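PDB 1YDG: NAD(P)H dehydrogenase (quinone) from Deinococcus radiodurans, which catalyses the two-electron reduction of quinones to quinols by NADH or NADPH, using FMN as cofactor and working as a homotetramer. Local coordinates for residues K8-Y14 with E37-V43; E80-S86 with K116-T122; P166-S170 with S185-Q189. All blocks are in the same frame, centred on the assembly; numbering follows the deposited sequence.

Overall arrangement
Contacts 1 and 2 are neighbouring seams between parallel strands of one sheet, their centres 9 Å apart, with strand 8-13 running beside strand 81-89. The backbone joins them, N of V12 lying 2.8 Å from O of V83 and N of E80 equally far from O of K8. Contact 3 lies beyond the far side of contact 2, centre to centre 11 Å, and is tied to it where NE2 of Q189 lies 2.8 Å from OG of S119; from contact 1 its centre is 16 Å away. The FMN site belongs to the C-terminal ends of these strands: side chain to side chain, Y14 is about 3 Å from S16 and T122 about 4 Å from T88, both FMN-binding residues.

Contact 1 (K8-Y14 with E37-V43); sequences KLAIVFY and EVRLLKV
The ring of F13 lies alongside strand 37-42, with CE2 3.5 Å from CD1 of L40 and one face under the backbone of K42, whose CA sits 4.2 Å from the ring centroid of F13 in a CH-pi contact. CG of F13 stands between the backbone N and the carbonyl carbon (chi1 76°), which swings the ring over toward the neighbouring strand. The side chain of L40 meets this ring obliquely. Further back on the same face, L9 and V38 run side by side and point the same way, while CG1 of I11 packs on CG1 of V38. The other face carries A10, V12 and L41: CD1 of L41 reaches CB of A10 and CG2 of V12, and the side chains of V12 and V43 cross at about a right angle, CG1 of V12 lying 3.6 Å from CG2 of V43. At the N-terminal ends K8 and E37 lie side by side, too far apart for a direct salt bridge; a water bridges them, accepting from NZ of K8 and donating to OE1 of E37. Six backbone bonds hold the register, from L9 N to E37 O through to V43 N to F13 O. Past the strand, OH of Y14 bonds to E45 and to the FMN-binding S16. With helix 19-33 linking the two strands, this is the first beta-alpha-beta unit of a flavodoxin-like fold.

Contact 2 (E80-S86 with K116-T122); sequences EAIVFSS and KTFSAMT
F84 meets F118 in a T-shaped pair, the edge of F118 turned to the face of F84, with planes at 75° and centroids 5.2 Å apart. Going outward along F84, CB lies 3.8 Å from CZ of F118, CG comes to 3.7 Å from CE1 of F118, and CD2 touches both of these edge carbons, while CD1 and CE2 meet CE1 less closely. F118 delivers that edge because its CG is turned away from the backbone N (chi1 -175°), laying the ring forward along its own strand, where CD1 also packs on CG2 of I82. M97, F100 and I101 of helix 95-102 pack on F84 as well. With an alanine here in place of F84, the edge of F118 would probably lose its aromatic face and a gap would open under helix 95-102. The two strands are central, parallel members of the flavodoxin-like sheet, joined by backbone bonds such as I82 N to T117 O, 2.8 Å. On the opposite face, the bent chain of M121 brings CE to 3.7 Å from CB of S85, and Q189 of helix 180-204 packs on M121. The buried hydroxyl of S119 is bonded to Q193 of that helix, and OG1 of T117 to T197 and Q193. Near the FMN end, OG1 of T122 donates to O of S86 across 2.6 Å, nearly in line with that carbonyl.

Contact 3 (P166-S170 with S185-Q189); sequences PYGAS and SIRHQ
A169 turns its methyl group into helix 180-204, where CB lies 3.6 Å from CG1 of I186 and 3.7 Å from OE1 of Q189. The hydroxyl of S185, the residue before I186, stands farther off, 4.4 Å from its OG to CB of A169. The polar half of the contact belongs to Q189. Its chain is stretched out, CG anti to the backbone N (chi1 -177°) and CD continuing the line, which carries the amide from the helix across to the loop. There the backbone N-H of A169 bonds to OE1 of Q189 at 2.9 Å, with an angle of 159° at the hydrogen, and approaches in the plane of the amide. The same oxygen lies 3.5 Å from CA of G168; at the backbone angles of G168 a CB would collide with the preceding carbonyl O, which glycine avoids. Both ends of the buried amide are engaged, since NE2 of Q189 donates to OG of S119 and to O of A120. One glutamine thus stitches loop and helix to strand 117-124, and these bonds should fix which way round its amide is turned. Just before G168, the hydroxyl of Y167 bonds to FMN-binding H144 of a second subunit and T133 of a third, placing this loop at the tetramer interface. Segment 185-189 is therefore wedged between helix 19-33, where I186 packs on M23, E26 and A27, strand 117-124, where it packs on M121, and the loop leading into strand 170-172; in that loop A169 is bonded through its backbone to T122.

Contact 1 (K8-Y14 with E37-V43)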
# COMPACT_ATOMS: atom_id res chain seq x y z
N LYS B 8 -26.10 14.12 4.23
CA LYS B 8 -25.47 14.33 5.54
C LYS B 8 -23.99 14.03 5.41
O LYS B 8 -23.61 12.88 5.15
CB LYS B 8 -26.11 13.43 6.58
CG LYS B 8 -27.57 13.76 6.87
CD LYS B 8 -28.30 12.58 7.49
CE LYS B 8 -29.77 12.94 7.85
NZ LYS B 8 -30.46 13.74 6.80
N LEU B 9 -23.17 15.06 5.61
CA LEU B 9 -21.74 15.00 5.38
C LEU B 9 -21.02 15.28 6.67
O LEU B 9 -21.20 16.34 7.25
CB LEU B 9 -21.33 16.05 4.33
CG LEU B 9 -19.84 16.27 4.07
CD1 LEU B 9 -19.16 15.06 3.41
CD2 LEU B 9 -19.59 17.56 3.24
N ALA B 10 -20.20 14.32 7.11
CA ALA B 10 -19.32 14.48 8.26
C ALA B 10 -17.88 14.62 7.80
O ALA B 10 -17.36 13.72 7.12
CB ALA B 10 -19.44 13.29 9.19
N ILE B 11 -17.25 15.73 8.19
CA ILE B 11 -15.81 15.95 7.98
C ILE B 11 -15.15 15.69 9.32
O ILE B 11 -15.34 16.48 10.25
CB ILE B 11 -15.49 17.39 7.54
CG1 ILE B 11 -16.40 17.87 6.39
CG2 ILE B 11 -14.02 17.54 7.16
CD1 ILE B 11 -16.35 17.03 5.17
N VAL B 12 -14.41 14.59 9.42
CA VAL B 12 -13.71 14.20 10.65
C VAL B 12 -12.21 14.37 10.38
O VAL B 12 -11.65 13.77 9.44
CB VAL B 12 -13.99 12.73 11.05
CG1 VAL B 12 -13.24 12.36 12.32
CG2 VAL B 12 -15.47 12.50 11.25
N PHE B 13 -11.59 15.25 11.15
CA PHE B 13 -10.21 15.64 10.91
C PHE B 13 -9.43 15.68 12.21
O PHE B 13 -9.97 16.04 13.27
CB PHE B 13 -10.14 17.01 10.21
CG PHE B 13 -10.40 18.17 11.12
CD1 PHE B 13 -9.35 18.86 11.70
CD2 PHE B 13 -11.70 18.52 11.44
CE1 PHE B 13 -9.58 19.90 12.57
CE2 PHE B 13 -11.95 19.57 12.32
CZ PHE B 13 -10.89 20.26 12.88
N TYR B 14 -8.18 15.23 12.13
CA TYR B 14 -7.21 15.51 13.17
C TYR B 14 -6.28 16.62 12.69
O TYR B 14 -5.90 16.65 11.51
CB TYR B 14 -6.38 14.28 13.56
CG TYR B 14 -5.39 14.68 14.61
CD1 TYR B 14 -5.81 15.00 15.89
CD2 TYR B 14 -4.05 14.91 14.28
CE1 TYR B 14 -4.91 15.46 16.86
CE2 TYR B 14 -3.14 15.39 15.23
CZ TYR B 14 -3.59 15.66 16.52
OH TYR B 14 -2.72 16.13 17.45
N GLU B 37 -25.94 18.99 4.35
CA GLU B 37 -25.93 19.29 5.76
C GLU B 37 -24.59 18.84 6.31
O GLU B 37 -24.27 17.66 6.23
CB GLU B 37 -27.06 18.55 6.48
CG GLU B 37 -27.09 18.81 7.97
CD GLU B 37 -28.33 18.31 8.66
OE1 GLU B 37 -28.91 17.29 8.21
OE2 GLU B 37 -28.72 18.93 9.68
N VAL B 38 -23.80 19.77 6.87
CA VAL B 38 -22.42 19.46 7.23
C VAL B 38 -22.15 19.46 8.73
O VAL B 38 -22.60 20.36 9.45
CB VAL B 38 -21.45 20.45 6.55
CG1 VAL B 38 -20.02 19.99 6.71
CG2 VAL B 38 -21.80 20.62 5.05
N ARG B 39 -21.43 18.45 9.20
CA ARG B 39 -20.76 18.49 10.51
C ARG B 39 -19.25 18.54 10.31
O ARG B 39 -18.69 17.66 9.69
CB ARG B 39 -21.10 17.28 11.37
CG ARG B 39 -22.55 17.21 11.72
CD ARG B 39 -22.83 16.05 12.67
NE ARG B 39 -24.24 16.03 13.00
CZ ARG B 39 -24.87 15.02 13.60
NH1 ARG B 39 -24.22 13.93 13.98
NH2 ARG B 39 -26.17 15.13 13.82
N LEU B 40 -18.62 19.58 10.85
CA LEU B 40 -17.19 19.65 11.00
C LEU B 40 -16.83 19.20 12.41
O LEU B 40 -17.27 19.80 13.39
CB LEU B 40 -16.74 21.09 10.79
CG LEU B 40 -15.27 21.46 10.99
CD1 LEU B 40 -14.43 20.68 10.04
CD2 LEU B 40 -15.09 22.96 10.77
N LEU B 41 -16.02 18.15 12.50
CA LEU B 41 -15.77 17.41 13.74
C LEU B 41 -14.29 17.15 13.92
O LEU B 41 -13.63 16.58 13.05
CB LEU B 41 -16.51 16.07 13.69
CG LEU B 41 -18.02 16.17 13.46
CD1 LEU B 41 -18.52 14.86 12.89
CD2 LEU B 41 -18.74 16.53 14.74
N LYS B 42 -13.77 17.53 15.07
CA LYS B 42 -12.35 17.30 15.34
C LYS B 42 -12.14 15.96 16.04
O LYS B 42 -12.98 15.49 16.84
CB LYS B 42 -11.76 18.46 16.16
CG LYS B 42 -12.22 18.50 17.59
CD LYS B 42 -11.74 19.72 18.36
CE LYS B 42 -12.27 19.67 19.81
NZ LYS B 42 -12.43 21.03 20.42
N VAL B 43 -10.99 15.36 15.76
CA VAL B 43 -10.59 14.14 16.43
C VAL B 43 -9.99 14.50 17.80
O VAL B 43 -9.09 15.33 17.90
CB VAL B 43 -9.57 13.32 15.57
CG1 VAL B 43 -8.95 12.19 16.36
CG2 VAL B 43 -10.23 12.78 14.30
O HOH W 1 -30.11 16.15 6.05

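Contact 2 (E80-S86 with K116-T122)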
# COMPACT_ATOMS: atom_id res chain seq x y z
N GLU B 80 -24.11 10.22 5.69
CA GLU B 80 -24.26 9.43 4.49
C GLU B 80 -22.97 9.52 3.68
O GLU B 80 -22.67 8.64 2.88
CB GLU B 80 -25.45 9.93 3.71
CG GLU B 80 -26.75 9.55 4.36
CD GLU B 80 -27.89 10.49 4.06
OE1 GLU B 80 -27.66 11.67 3.77
OE2 GLU B 80 -29.05 10.04 4.11
N ALA B 81 -22.21 10.59 3.91
CA ALA B 81 -20.94 10.81 3.26
C ALA B 81 -19.91 11.19 4.29
O ALA B 81 -20.13 12.07 5.10
CB ALA B 81 -21.09 11.91 2.21
N ILE B 82 -18.76 10.51 4.28
CA ILE B 82 -17.69 10.75 5.23
C ILE B 82 -16.40 11.21 4.59
O ILE B 82 -15.94 10.62 3.61
CB ILE B 82 -17.38 9.44 6.01
CG1 ILE B 82 -18.59 9.04 6.86
CG2 ILE B 82 -16.10 9.62 6.86
CD1 ILE B 82 -18.67 7.53 7.21
N VAL B 83 -15.78 12.23 5.17
CA VAL B 83 -14.41 12.59 4.83
C VAL B 83 -13.56 12.50 6.08
O VAL B 83 -13.95 13.06 7.11
CB VAL B 83 -14.28 14.02 4.23
CG1 VAL B 83 -12.83 14.42 4.00
CG2 VAL B 83 -15.09 14.17 2.94
N PHE B 84 -12.41 11.83 5.95
CA PHE B 84 -11.34 11.76 6.98
C PHE B 84 -10.10 12.53 6.52
O PHE B 84 -9.64 12.37 5.38
CB PHE B 84 -10.90 10.30 7.20
CG PHE B 84 -11.74 9.53 8.17
CD1 PHE B 84 -13.01 9.98 8.56
CD2 PHE B 84 -11.29 8.33 8.67
CE1 PHE B 84 -13.79 9.24 9.45
CE2 PHE B 84 -12.07 7.59 9.56
CZ PHE B 84 -13.31 8.04 9.94
N SER B 85 -9.57 13.35 7.41
CA SER B 85 -8.36 14.11 7.17
C SER B 85 -7.40 13.91 8.33
O SER B 85 -7.77 14.10 9.50
CB SER B 85 -8.69 15.60 6.98
OG SER B 85 -7.52 16.34 6.68
N SER B 86 -6.18 13.50 8.02
CA SER B 86 -5.12 13.39 9.01
C SER B 86 -3.79 13.85 8.45
O SER B 86 -3.45 13.46 7.34
CB SER B 86 -4.95 11.94 9.43
OG SER B 86 -3.91 11.84 10.35
N LYS B 116 -21.75 3.88 3.12
CA LYS B 116 -21.55 5.32 3.20
C LYS B 116 -20.41 5.67 2.25
O LYS B 116 -19.51 4.86 2.05
CB LYS B 116 -21.23 5.74 4.63
CG LYS B 116 -22.37 5.54 5.59
CD LYS B 116 -21.92 5.52 7.02
CE LYS B 116 -23.05 5.05 7.95
NZ LYS B 116 -24.24 5.97 7.98
N THR B 117 -20.47 6.83 1.62
CA THR B 117 -19.34 7.25 0.78
C THR B 117 -18.21 7.73 1.65
O THR B 117 -18.44 8.21 2.76
CB THR B 117 -19.70 8.29 -0.26
OG1 THR B 117 -20.14 9.47 0.40
CG2 THR B 117 -20.79 7.78 -1.20
N PHE B 118 -17.00 7.58 1.14
CA PHE B 118 -15.79 7.85 1.87
C PHE B 118 -14.72 8.40 0.95
O PHE B 118 -14.43 7.81 -0.09
CB PHE B 118 -15.23 6.59 2.48
CG PHE B 118 -14.04 6.82 3.34
CD1 PHE B 118 -14.20 7.18 4.68
CD2 PHE B 118 -12.75 6.73 2.82
CE1 PHE B 118 -13.08 7.41 5.49
CE2 PHE B 118 -11.63 6.96 3.62
CZ PHE B 118 -11.80 7.31 4.96
N SER B 119 -14.11 9.51 1.37
CA SER B 119 -12.86 9.97 0.75
C SER B 119 -11.97 10.55 1.85
O SER B 119 -12.40 10.68 3.00
CB SER B 119 -13.13 11.01 -0.34
OG SER B 119 -13.32 12.29 0.20
N ALA B 120 -10.72 10.83 1.51
CA ALA B 120 -9.75 11.20 2.52
C ALA B 120 -8.82 12.31 2.05
O ALA B 120 -8.67 12.56 0.86
CB ALA B 120 -8.95 9.97 2.95
N MET B 121 -8.20 12.98 3.02
CA MET B 121 -7.29 14.11 2.78
C MET B 121 -6.16 14.01 3.77
O MET B 121 -6.30 13.38 4.83
CB MET B 121 -7.98 15.46 2.98
CG MET B 121 -9.19 15.72 2.12
SD MET B 121 -9.90 17.38 2.34
CE MET B 121 -10.13 17.47 4.09
N THR B 122 -5.04 14.61 3.42
CA THR B 122 -3.87 14.57 4.28
C THR B 122 -2.92 15.76 4.09
O THR B 122 -3.13 16.63 3.25
CB THR B 122 -3.13 13.23 4.06
OG1 THR B 122 -2.18 13.01 5.11
CG2 THR B 122 -2.44 13.20 2.69

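Contact 3 (P166-S170 with S185-Q189)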
# COMPACT_ATOMS: atom_id res chain seq x y z
N PRO B 166 -4.72 12.19 -7.11
CA PRO B 166 -5.93 11.48 -7.44
C PRO B 166 -6.57 10.77 -6.22
O PRO B 166 -7.77 10.50 -6.21
CB PRO B 166 -5.45 10.47 -8.49
CG PRO B 166 -4.06 10.22 -8.14
CD PRO B 166 -3.52 11.52 -7.66
N TYR B 167 -5.77 10.50 -5.19
CA TYR B 167 -6.26 9.72 -4.04
C TYR B 167 -7.01 10.60 -3.08
O TYR B 167 -7.83 10.13 -2.32
CB TYR B 167 -5.10 9.01 -3.31
CG TYR B 167 -4.20 8.16 -4.18
CD1 TYR B 167 -2.83 8.13 -3.96
CD2 TYR B 167 -4.71 7.38 -5.22
CE1 TYR B 167 -1.98 7.36 -4.76
CE2 TYR B 167 -3.85 6.59 -6.03
CZ TYR B 167 -2.50 6.60 -5.79
OH TYR B 167 -1.65 5.84 -6.55
N GLY B 168 -6.71 11.90 -3.12
CA GLY B 168 -7.30 12.85 -2.20
C GLY B 168 -6.40 14.06 -2.02
O GLY B 168 -5.20 14.00 -2.25
N ALA B 169 -7.00 15.16 -1.60
CA ALA B 169 -6.26 16.41 -1.38
C ALA B 169 -5.12 16.16 -0.42
O ALA B 169 -5.28 15.47 0.59
CB ALA B 169 -7.19 17.50 -0.83
N SER B 170 -3.94 16.67 -0.76
CA SER B 170 -2.80 16.59 0.13
C SER B 170 -1.94 17.82 -0.02
O SER B 170 -1.55 18.21 -1.12
CB SER B 170 -1.99 15.30 -0.08
OG SER B 170 -1.36 15.25 -1.33
N SER B 185 -8.80 22.03 -4.94
CA SER B 185 -8.71 20.59 -4.91
C SER B 185 -9.69 20.01 -3.87
O SER B 185 -10.50 19.13 -4.18
CB SER B 185 -7.27 20.20 -4.58
OG SER B 185 -6.99 18.87 -4.96
N ILE B 186 -9.64 20.57 -2.67
CA ILE B 186 -10.53 20.16 -1.59
C ILE B 186 -11.99 20.39 -1.98
O ILE B 186 -12.80 19.48 -1.86
CB ILE B 186 -10.19 20.93 -0.28
CG1 ILE B 186 -8.83 20.47 0.26
CG2 ILE B 186 -11.27 20.76 0.77
CD1 ILE B 186 -8.15 21.50 1.13
N ARG B 187 -12.30 21.59 -2.48
CA ARG B 187 -13.67 21.94 -2.87
C ARG B 187 -14.28 20.95 -3.86
O ARG B 187 -15.44 20.53 -3.72
CB ARG B 187 -13.74 23.35 -3.47
CG ARG B 187 -13.46 24.50 -2.50
CD ARG B 187 -13.94 25.88 -3.03
NE ARG B 187 -13.21 26.39 -4.21
CZ ARG B 187 -12.08 27.11 -4.18
NH1 ARG B 187 -11.48 27.42 -3.03
NH2 ARG B 187 -11.53 27.52 -5.31
N HIS B 188 -13.51 20.60 -4.87
CA HIS B 188 -13.97 19.70 -5.92
C HIS B 188 -14.19 18.29 -5.38
O HIS B 188 -15.23 17.66 -5.66
CB HIS B 188 -12.97 19.66 -7.09
CG HIS B 188 -13.25 18.57 -8.07
ND1 HIS B 188 -14.31 18.61 -8.96
CD2 HIS B 188 -12.63 17.37 -8.28
CE1 HIS B 188 -14.32 17.50 -9.68
NE2 HIS B 188 -13.31 16.74 -9.29
N GLN B 189 -13.22 17.81 -4.61
CA GLN B 189 -13.31 16.50 -3.95
C GLN B 189 -14.62 16.34 -3.18
O GLN B 189 -15.29 15.32 -3.32
CB GLN B 189 -12.14 16.27 -3.02
CG GLN B 189 -12.14 14.89 -2.35
CD GLN B 189 -10.93 14.65 -1.50
OE1 GLN B 189 -9.85 15.15 -1.79
NE2 GLN B 189 -11.10 13.85 -0.43